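Local coordinates for suppressor of fused family protein (Neisseria gonorrhoeae, PDB 3K5J) that is of unknown function but resembles the N-terminal domain of human Suppressor of fused and may, like it, act through protein binding, at residues P51-S56 and F68-F73; P76-T81 and R106-Q111; K100-G105 and F117-P122. One frame throughout, in Å; residues are numbered along the deposited sequence. Where two conformers were deposited one is given.

Interaction 1: P51-S56 and F68-F73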
loop_
_atom_site.group_PDB
_atom_site.type_symbol
_atom_site.label_atom_id
_atom_site.label_comp_id
_atom_site.label_asym_id
_atom_site.label_seq_id
_atom_site.Cartn_x
_atom_site.Cartn_y
_atom_site.Cartn_z
ATOM N N PRO A 51 -3.258 13.804 2.565
ATOM C CA PRO A 51 -2.072 13.008 2.322
ATOM C C PRO A 51 -1.812 12.747 0.850
ATOM O O PRO A 51 -2.587 13.160 0.005
ATOM C CB PRO A 51 -2.397 11.700 3.033
ATOM C CG PRO A 51 -3.872 11.546 2.832
ATOM C CD PRO A 51 -4.410 12.975 2.935
ATOM N N TRP A 52 -0.697 12.083 0.599
ATOM C CA TRP A 52 -0.272 11.642 -0.711
ATOM C C TRP A 52 -0.593 10.148 -0.800
ATOM O O TRP A 52 -0.372 9.419 0.158
ATOM C CB TRP A 52 1.215 11.838 -0.833
ATOM C CG TRP A 52 1.632 13.277 -0.638
ATOM C CD1 TRP A 52 1.646 14.002 0.528
ATOM C CD2 TRP A 52 2.057 14.149 -1.658
ATOM N NE1 TRP A 52 2.050 15.293 0.287
ATOM C CE2 TRP A 52 2.321 15.407 -1.057
ATOM C CE3 TRP A 52 2.254 13.997 -3.011
ATOM C CZ2 TRP A 52 2.745 16.510 -1.798
ATOM C CZ3 TRP A 52 2.691 15.063 -3.741
ATOM C CH2 TRP A 52 2.943 16.312 -3.126
ATOM N N VAL A 53 -1.118 9.701 -1.925
ATOM C CA VAL A 53 -1.413 8.306 -2.106
ATOM C C VAL A 53 -0.605 7.747 -3.268
ATOM O O VAL A 53 -0.617 8.288 -4.363
ATOM C CB VAL A 53 -2.919 8.022 -2.340
ATOM C CG1 VAL A 53 -3.203 6.513 -2.376
ATOM C CG2 VAL A 53 -3.766 8.728 -1.278
ATOM N N TYR A 54 0.095 6.635 -3.019
ATOM C CA TYR A 54 0.907 5.942 -4.012
ATOM C C TYR A 54 0.312 4.568 -4.288
ATOM O O TYR A 54 0.130 3.784 -3.345
ATOM C CB TYR A 54 2.340 5.785 -3.531
ATOM C CG TYR A 54 3.155 7.081 -3.390
ATOM C CD1 TYR A 54 2.949 7.942 -2.324
ATOM C CD2 TYR A 54 4.021 7.471 -4.399
ATOM C CE1 TYR A 54 3.652 9.130 -2.227
ATOM C CE2 TYR A 54 4.742 8.654 -4.303
ATOM C CZ TYR A 54 4.554 9.478 -3.202
ATOM O OH TYR A 54 5.270 10.668 -3.137
ATOM N N VAL A 55 0.004 4.292 -5.569
ATOM C CA VAL A 55 -0.766 3.126 -5.941
ATOM C C VAL A 55 -0.007 2.310 -7.005
ATOM O O VAL A 55 0.493 2.872 -7.978
ATOM C CB VAL A 55 -2.169 3.504 -6.527
ATOM C CG1 VAL A 55 -2.988 2.207 -6.798
ATOM C CG2 VAL A 55 -2.904 4.531 -5.627
ATOM N N SER A 56 0.095 0.994 -6.822
ATOM C CA SER A 56 0.699 0.144 -7.837
ATOM C C SER A 56 -0.195 -0.050 -9.058
ATOM O O SER A 56 -1.427 -0.029 -8.929
ATOM C CB SER A 56 1.067 -1.202 -7.247
ATOM O OG SER A 56 -0.055 -2.017 -6.901
ATOM N N PHE A 68 -1.737 0.081 -2.217
ATOM C CA PHE A 68 -1.449 1.494 -2.080
ATOM C C PHE A 68 -0.975 1.860 -0.686
ATOM O O PHE A 68 -1.313 1.204 0.309
ATOM C CB PHE A 68 -2.655 2.383 -2.485
ATOM C CG PHE A 68 -3.853 2.225 -1.638
ATOM C CD1 PHE A 68 -4.010 3.039 -0.512
ATOM C CD2 PHE A 68 -4.844 1.332 -1.950
ATOM C CE1 PHE A 68 -5.118 2.899 0.311
ATOM C CE2 PHE A 68 -5.957 1.217 -1.137
ATOM C CZ PHE A 68 -6.102 1.985 -0.004
ATOM N N ILE A 69 -0.217 2.953 -0.636
ATOM C CA ILE A 69 0.356 3.538 0.588
ATOM C C ILE A 69 -0.199 4.953 0.721
ATOM O O ILE A 69 -0.170 5.728 -0.272
ATOM C CB ILE A 69 1.892 3.582 0.517
ATOM C CG1 ILE A 69 2.498 2.189 0.393
ATOM C CG2 ILE A 69 2.477 4.344 1.718
ATOM C CD1 ILE A 69 3.925 2.117 -0.160
ATOM N N ILE A 70 -0.675 5.275 1.922
ATOM C CA ILE A 70 -1.136 6.637 2.248
ATOM C C ILE A 70 -0.036 7.309 3.061
ATOM O O ILE A 70 0.329 6.829 4.127
ATOM C CB ILE A 70 -2.497 6.687 3.006
ATOM C CG1 ILE A 70 -3.519 5.690 2.442
ATOM C CG2 ILE A 70 -3.021 8.124 3.071
ATOM C CD1 ILE A 70 -4.805 5.604 3.279
ATOM N N SER A 71 0.531 8.391 2.531
ATOM C CA SER A 71 1.733 9.006 3.099
ATOM C C SER A 71 1.483 10.423 3.569
ATOM O O SER A 71 0.867 11.224 2.852
ATOM C CB SER A 71 2.853 9.035 2.071
ATOM O OG SER A 71 4.074 9.454 2.635
ATOM N N PRO A 72 2.025 10.773 4.743
ATOM C CA PRO A 72 1.856 12.158 5.216
ATOM C C PRO A 72 2.582 13.217 4.392
ATOM O O PRO A 72 2.239 14.413 4.464
ATOM C CB PRO A 72 2.382 12.081 6.672
ATOM C CG PRO A 72 3.284 10.952 6.712
ATOM C CD PRO A 72 2.710 9.932 5.745
ATOM N N PHE A 73 3.589 12.797 3.661
ATOM C CA PHE A 73 4.365 13.693 2.825
ATOM C C PHE A 73 4.794 12.986 1.544
ATOM O O PHE A 73 4.769 11.754 1.434
ATOM C CB PHE A 73 5.586 14.241 3.608
ATOM C CG PHE A 73 6.426 13.152 4.292
ATOM C CD1 PHE A 73 7.342 12.385 3.574
ATOM C CD2 PHE A 73 6.316 12.939 5.652
ATOM C CE1 PHE A 73 8.127 11.396 4.215
ATOM C CE2 PHE A 73 7.069 11.929 6.290
ATOM C CZ PHE A 73 7.980 11.202 5.592
#
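The carbonyl oxygen of Trp52 receives the shortest backbone bond between the two strands, 2.7 Å from Ser71 N to Trp52 O, with the N-H pointing almost straight at it (171°). Trp52 N returns a bond to Ser71 O, and two pairs further along Tyr54 and Ile69 exchange two more, Tyr54 N to Ile69 O and Ile69 N to Tyr54 O. Trp52-Ser71 and Tyr54-Ile69 are thus the hydrogen-bonded pairs of an antiparallel ladder, and Val53-Ile70 and Val55-Phe68 the non-hydrogen-bonded ones. Where Val55 and Phe68 pair, the chains draw close, and Phe68 CA lies 3.1 Å from Tyr54 O.

Side chains alternate between two faces. Val53, Val55, Phe68 and Ile70 share one, where Val53 and Val55 both lie alongside Phe68: Val55 CG2 rests 3.8 Å from Phe68 CB, and Val53 CG1 is 4.0 Å from Phe68 CD1. Phe68 CG stands between its backbone N and carbonyl carbon (chi1 64°), and the ring turns on to meet Trp139 with nearly parallel planes. Beyond the ladder, Pro51 CG packs against Ile70 CG2 at 3.5 Å.

Trp52, Tyr54, Ile69 and Ser71 occupy the other face. Phe73 C sits over one face of the indole, 3.5 Å from Trp52 CD1. Ser71 O lies at the indole edge. Ser71 OG gives a 2.7 Å bond to a lone pair of Phe73 O, tying down the turn after the strand, and is also joined to His78. Tyr54 OH bonds with Gln42 and Thr75. The ladder satisfies the backbone groups that face each other, and the outward ones of Val53, Val55 and Phe68 pair with strands 39-43 and 135-143; one face is left to hydrocarbon contacts, whereas the buried hydroxyls of the other find polar partners nearby.

Interaction 2: P76-T81 and R106-Q111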
loop_
_atom_site.group_PDB
_atom_site.type_symbol
_atom_site.label_atom_id
_atom_site.label_comp_id
_atom_site.label_asym_id
_atom_site.label_seq_id
_atom_site.Cartn_x
_atom_site.Cartn_y
_atom_site.Cartn_z
ATOM N N PRO A 76 9.807 9.691 -2.680
ATOM C CA PRO A 76 10.023 8.607 -3.610
ATOM C C PRO A 76 10.271 7.266 -2.921
ATOM O O PRO A 76 10.297 6.210 -3.582
ATOM C CB PRO A 76 11.250 9.070 -4.402
ATOM C CG PRO A 76 11.956 9.890 -3.476
ATOM C CD PRO A 76 10.910 10.654 -2.737
ATOM N N GLU A 77 10.400 7.259 -1.606
ATOM C CA GLU A 77 10.505 6.008 -0.882
ATOM C C GLU A 77 9.381 5.035 -1.270
ATOM O O GLU A 77 9.590 3.816 -1.349
ATOM C CB GLU A 77 10.509 6.261 0.630
ATOM C CG GLU A 77 11.803 6.934 1.119
ATOM C CD GLU A 77 11.653 7.534 2.514
ATOM O OE1 GLU A 77 10.828 8.469 2.665
ATOM O OE2 GLU A 77 12.364 7.058 3.431
ATOM N N HIS A 78 8.194 5.576 -1.470
ATOM C CA HIS A 78 7.064 4.703 -1.761
ATOM C C HIS A 78 7.089 4.111 -3.165
ATOM O O HIS A 78 6.577 3.003 -3.394
ATOM C CB HIS A 78 5.749 5.426 -1.479
ATOM C CG HIS A 78 5.666 5.926 -0.070
ATOM N ND1 HIS A 78 6.013 5.140 1.013
ATOM C CD2 HIS A 78 5.315 7.136 0.428
ATOM C CE1 HIS A 78 5.846 5.859 2.113
ATOM N NE2 HIS A 78 5.437 7.074 1.790
ATOM N N ILE A 79 7.673 4.851 -4.104
ATOM C CA ILE A 79 7.863 4.363 -5.442
ATOM C C ILE A 79 8.837 3.167 -5.404
ATOM O O ILE A 79 8.580 2.107 -6.001
ATOM C CB ILE A 79 8.393 5.469 -6.403
ATOM C CG1 ILE A 79 7.419 6.652 -6.424
ATOM C CG2 ILE A 79 8.564 4.927 -7.783
ATOM C CD1 ILE A 79 7.984 7.896 -7.116
ATOM N N GLU A 80 9.920 3.341 -4.637
ATOM C CA GLU A 80 10.947 2.322 -4.486
ATOM C C GLU A 80 10.356 1.064 -3.811
ATOM O O GLU A 80 10.577 -0.086 -4.236
ATOM C CB GLU A 80 12.102 2.901 -3.631
ATOM C CG GLU A 80 12.829 4.127 -4.211
ATOM C CD GLU A 80 13.482 5.071 -3.175
ATOM O OE1 GLU A 80 13.519 4.762 -1.934
ATOM O OE2 GLU A 80 13.944 6.172 -3.636
ATOM N N THR A 81 9.582 1.281 -2.764
ATOM C CA THR A 81 8.948 0.175 -2.013
ATOM C C THR A 81 8.017 -0.616 -2.914
ATOM O O THR A 81 8.046 -1.842 -2.934
ATOM C CB THR A 81 8.147 0.736 -0.809
ATOM O OG1 THR A 81 9.087 1.287 0.113
ATOM C CG2 THR A 81 7.316 -0.310 -0.138
ATOM N N ARG A 106 13.163 -2.268 5.750
ATOM C CA ARG A 106 13.611 -0.973 6.175
ATOM C C ARG A 106 12.370 -0.211 6.653
ATOM O O ARG A 106 11.254 -0.647 6.399
ATOM C CB ARG A 106 14.281 -0.233 5.022
ATOM C CG ARG A 106 13.365 0.161 3.928
ATOM C CD ARG A 106 14.168 0.859 2.850
ATOM N NE ARG A 106 13.294 1.465 1.864
ATOM C CZ ARG A 106 13.700 1.985 0.724
ATOM N NH1 ARG A 106 15.022 1.895 0.379
ATOM N NH2 ARG A 106 12.763 2.536 -0.076
ATOM N N PRO A 107 12.546 0.935 7.329
ATOM C CA PRO A 107 11.390 1.726 7.692
ATOM C C PRO A 107 10.605 2.188 6.477
ATOM O O PRO A 107 11.191 2.548 5.446
ATOM C CB PRO A 107 11.988 2.896 8.441
ATOM C CG PRO A 107 13.282 2.347 8.973
ATOM C CD PRO A 107 13.796 1.499 7.873
ATOM N N TRP A 108 9.290 2.261 6.608
ATOM C CA TRP A 108 8.466 2.638 5.439
ATOM C C TRP A 108 8.797 4.042 4.935
ATOM O O TRP A 108 8.742 4.290 3.746
ATOM C CB TRP A 108 6.971 2.483 5.738
ATOM C CG TRP A 108 6.353 3.443 6.678
ATOM C CD1 TRP A 108 6.664 3.637 8.006
ATOM C CD2 TRP A 108 5.244 4.328 6.402
ATOM N NE1 TRP A 108 5.825 4.580 8.552
ATOM C CE2 TRP A 108 4.942 5.015 7.595
ATOM C CE3 TRP A 108 4.456 4.583 5.265
ATOM C CZ2 TRP A 108 3.912 5.969 7.660
ATOM C CZ3 TRP A 108 3.438 5.486 5.339
ATOM C CH2 TRP A 108 3.192 6.215 6.514
ATOM N N VAL A 109 9.068 4.953 5.887
ATOM C CA VAL A 109 9.710 6.231 5.609
ATOM C C VAL A 109 10.859 6.363 6.640
ATOM O O VAL A 109 10.751 5.865 7.779
ATOM C CB VAL A 109 8.752 7.408 5.644
ATOM C CG1 VAL A 109 7.654 7.285 4.595
ATOM C CG2 VAL A 109 8.097 7.597 6.994
ATOM N N GLU A 110 11.933 7.047 6.225
ATOM C CA GLU A 110 13.223 7.075 6.959
ATOM C C GLU A 110 13.089 7.248 8.456
ATOM O O GLU A 110 13.740 6.516 9.211
ATOM C CB GLU A 110 14.163 8.204 6.431
ATOM C CG GLU A 110 15.608 8.224 7.078
ATOM C CD GLU A 110 16.355 9.540 6.839
ATOM O OE1 GLU A 110 15.807 10.472 6.191
ATOM O OE2 GLU A 110 17.505 9.655 7.322
ATOM N N GLN A 111 12.319 8.215 8.892
ATOM C CA GLN A 111 12.325 8.534 10.334
ATOM C C GLN A 111 11.383 7.710 11.190
ATOM O O GLN A 111 11.360 7.825 12.396
ATOM C CB GLN A 111 12.098 10.027 10.562
ATOM C CG GLN A 111 13.258 10.891 10.046
ATOM C CD GLN A 111 14.496 10.733 10.916
ATOM O OE1 GLN A 111 14.432 10.892 12.136
ATOM N NE2 GLN A 111 15.612 10.381 10.303
HETATM O O HOH W 1 7.458 2.811 1.749
HETATM O O HOH W 2 11.036 2.845 2.134
#
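Glu77 and Glu80, near the start of a helix, each reach the loop 106-111 with a carboxylate. Glu77 OE2 accepts from Glu110 N at 2.8 Å, met on its syn side by a markedly bent N-H (131°). Glu80 OE1 forms a salt bridge with Arg106 NH2 at 3.0 Å, using its anti lone pair; the carboxylate and guanidinium planes stand 72° apart, so one nitrogen makes the bond and there is no flat two-pronged pairing. Arg106 arrives with its chain extended from CG to NE, and the edge of its guanidinium also faces Glu77 O.

On the buried side of these bonds the His78 ring leans on the loop through CE1, 3.4 Å from Val109 CG1 and 3.7 Å from Trp108 CE3. The two aromatic planes are inclined by 32°.

Two waters bridge the helix and the loop. The first lies in the plane of the imidazole, 2.8 Å from His78 ND1, and donates to Thr81 OG1 and Trp108 O. The second accepts from Arg106 NE at 2.7 Å and donates more distantly to the same two oxygens. Thr81 OG1 in turn gives its proton to Glu77 O, 3.0 Å away, on the opposite face of that carbonyl from Thr81 N.

Further out, the other nitrogen of the His78 ring is held by Ser71, and Glu77 OE1 is bonded to Thr75 OG1. The arrangement is that of the first turn of helix 77-91 docked, partly through bound water, on the long loop between strands 101-103 and 116-120 of the Sufu-like fold.

Interaction 3: K100-G105 and F117-P122; sequences KTVNIG and FLISLP. With SO4 (sulfate ion), chain E.
Ile104 meets Phe117 with the end of its side chain. Its CB directs the chain toward the neighbouring strand, and CG1, anti to the carbonyl carbon (chi1 -53°), comes 3.7 Å from Phe117 CE2. The CG2 branch, anti to the backbone N, turns toward Thr81 of helix 77-91. An extended chi2 carries CD1 over the ring, 3.5 Å from the Phe117 centroid and only 16° off the normal, a CH-pi contact. The two side chains meet at about a right angle, methyl end against aromatic face, while Val102 CB lies at the ring's edge.

The two residues belong to, or adjoin, a short antiparallel ladder. Val102 and Phe117 form a hydrogen-bonded pair, with Val102 N to Phe117 O at 2.8 Å and Phe117 N to Val102 O at 3.0 Å. Ile119 N continues it with a straight bond to Lys100 O, 2.9 Å long. Val102 CG2 packs 3.7 Å from Ile119 CD1, and in the non-hydrogen-bonded pair on the other face Thr101 CG2 touches Leu118 CD1.

Asn103 points away from the strand 117-120. Its OD1 accepts from Gly105 N at 2.9 Å, closing an Asx turn, which leaves ND2 to donate to O4 of a sulfate ion, probably from the crystallisation liquor and also held by Arg148.

Strand 101-103 borders strand 116-120, whose far side pairs with strand 135-143. On one face Phe117 packs on Ile69 and Leu140, and Ile119 on Phe67 and Phe138; on the other, Leu118 packs against Phe163 of helix 156-166.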
loop_
_atom_site.group_PDB
_atom_site.type_symbol
_atom_site.label_atom_id
_atom_site.label_comp_id
_atom_site.label_asym_id
_atom_site.label_seq_id
_atom_site.Cartn_x
_atom_site.Cartn_y
_atom_site.Cartn_z
ATOM N N LYS A 100 -2.065 -10.756 5.230
ATOM C CA LYS A 100 -0.639 -11.037 5.356
ATOM C C LYS A 100 0.095 -9.746 5.738
ATOM O O LYS A 100 -0.319 -8.643 5.398
ATOM C CB LYS A 100 -0.067 -11.629 4.071
ATOM C CG LYS A 100 -0.632 -12.966 3.601
ATOM C CD LYS A 100 -0.269 -14.052 4.608
ATOM C CE LYS A 100 -0.600 -15.388 4.052
ATOM N NZ LYS A 100 -0.185 -16.480 5.054
ATOM N N THR A 101 1.219 -9.924 6.413
ATOM C CA THR A 101 2.156 -8.839 6.639
ATOM C C THR A 101 3.272 -8.882 5.619
ATOM O O THR A 101 3.646 -9.953 5.104
ATOM C CB THR A 101 2.759 -8.833 8.038
ATOM O OG1 THR A 101 3.453 -10.057 8.294
ATOM C CG2 THR A 101 1.716 -8.616 9.103
ATOM N N VAL A 102 3.779 -7.688 5.336
ATOM C CA VAL A 102 4.845 -7.461 4.389
ATOM C C VAL A 102 6.020 -6.845 5.127
ATOM O O VAL A 102 5.871 -5.789 5.715
ATOM C CB VAL A 102 4.420 -6.480 3.260
ATOM C CG1 VAL A 102 5.627 -6.187 2.369
ATOM C CG2 VAL A 102 3.253 -7.013 2.501
ATOM N N ASN A 103 7.177 -7.505 5.122
ATOM C CA ASN A 103 8.400 -6.946 5.668
ATOM C C ASN A 103 9.019 -6.068 4.602
ATOM O O ASN A 103 9.438 -6.558 3.552
ATOM C CB ASN A 103 9.366 -8.076 6.116
ATOM C CG ASN A 103 10.560 -7.561 6.895
ATOM O OD1 ASN A 103 10.936 -6.355 6.833
ATOM N ND2 ASN A 103 11.190 -8.492 7.662
ATOM N N ILE A 104 9.088 -4.765 4.858
ATOM C CA ILE A 104 9.631 -3.796 3.918
ATOM C C ILE A 104 11.144 -3.875 3.829
ATOM O O ILE A 104 11.737 -3.419 2.839
ATOM C CB ILE A 104 9.177 -2.348 4.350
ATOM C CG1 ILE A 104 7.659 -2.322 4.523
ATOM C CG2 ILE A 104 9.673 -1.259 3.411
ATOM C CD1 ILE A 104 7.152 -1.019 5.202
ATOM N N GLY A 105 11.761 -4.389 4.883
ATOM C CA GLY A 105 13.222 -4.542 4.951
ATOM C C GLY A 105 13.948 -3.276 5.366
ATOM O O GLY A 105 15.194 -3.214 5.319
ATOM N N PHE A 117 4.061 -3.657 6.680
ATOM C CA PHE A 117 2.673 -3.337 6.358
ATOM C C PHE A 117 1.796 -4.538 6.658
ATOM O O PHE A 117 2.228 -5.655 6.511
ATOM C CB PHE A 117 2.505 -3.051 4.857
ATOM C CG PHE A 117 3.290 -1.863 4.318
ATOM C CD1 PHE A 117 3.078 -0.567 4.802
ATOM C CD2 PHE A 117 4.132 -2.021 3.227
ATOM C CE1 PHE A 117 3.723 0.509 4.253
ATOM C CE2 PHE A 117 4.790 -0.946 2.687
ATOM C CZ PHE A 117 4.588 0.324 3.201
ATOM N N LEU A 118 0.573 -4.258 7.042
ATOM C CA LEU A 118 -0.514 -5.229 7.060
ATOM C C LEU A 118 -1.416 -4.991 5.855
ATOM O O LEU A 118 -1.924 -3.886 5.670
ATOM C CB LEU A 118 -1.359 -5.099 8.308
ATOM C CG LEU A 118 -2.592 -6.018 8.464
ATOM C CD1 LEU A 118 -2.188 -7.508 8.432
ATOM C CD2 LEU A 118 -3.464 -5.649 9.683
ATOM N N ILE A 119 -1.547 -6.004 5.006
ATOM C CA ILE A 119 -2.381 -5.905 3.776
ATOM C C ILE A 119 -3.835 -5.904 4.244
ATOM O O ILE A 119 -4.308 -6.874 4.850
ATOM C CB ILE A 119 -2.097 -7.032 2.772
ATOM C CG1 ILE A 119 -0.624 -6.985 2.318
ATOM C CG2 ILE A 119 -3.055 -6.893 1.598
ATOM C CD1 ILE A 119 -0.157 -8.116 1.460
ATOM N N SER A 120 -4.501 -4.790 4.003
ATOM C CA SER A 120 -5.818 -4.494 4.541
ATOM C C SER A 120 -6.847 -4.083 3.499
ATOM O O SER A 120 -6.487 -3.615 2.415
ATOM C CB SER A 120 -5.690 -3.374 5.568
ATOM O OG SER A 120 -4.751 -3.692 6.586
ATOM N N LEU A 121 -8.121 -4.225 3.843
ATOM C CA LEU A 121 -9.157 -3.617 3.031
ATOM C C LEU A 121 -9.001 -2.090 3.110
ATOM O O LEU A 121 -8.436 -1.565 4.082
ATOM C CB LEU A 121 -10.536 -4.043 3.499
ATOM C CG LEU A 121 -10.888 -5.497 3.303
ATOM C CD1 LEU A 121 -12.195 -5.875 3.995
ATOM C CD2 LEU A 121 -10.879 -5.904 1.796
ATOM N N PRO A 122 -9.473 -1.360 2.085
ATOM C CA PRO A 122 -9.143 0.090 1.964
ATOM C C PRO A 122 -10.125 0.934 2.788
ATOM O O PRO A 122 -10.884 1.740 2.249
ATOM C CB PRO A 122 -9.251 0.321 0.452
ATOM C CG PRO A 122 -10.310 -0.643 0.012
ATOM C CD PRO A 122 -10.000 -1.896 0.815
HETATM S S SO4 E . 8.984 -11.293 8.670
HETATM O O1 SO4 E . 9.788 -11.475 9.893
HETATM O O2 SO4 E . 8.245 -12.536 8.526
HETATM O O3 SO4 E . 8.062 -10.135 8.900
HETATM O O4 SO4 E . 9.888 -11.146 7.514
#

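In the fold
Interactions 1 and 3 are buried antiparallel ladders of the same mixed sheet, on either side of strand 135-143, and both rest on backbone bonds and hydrocarbon packing. Interaction 2, only partly buried, lies between a helix and a loop and relies instead on carboxylates, a guanidinium and water. Strand 65-71 is followed, after a short turn, by helix 77-91, linking interactions 1 and 2, and the contact between Ser71 and His78 reinforces that join. The loop of interaction 2 connects the two strands of interaction 3. Phe117 is common ground: Ile69 of interaction 1 and Thr81 and Trp108 of interaction 2 all pack against it.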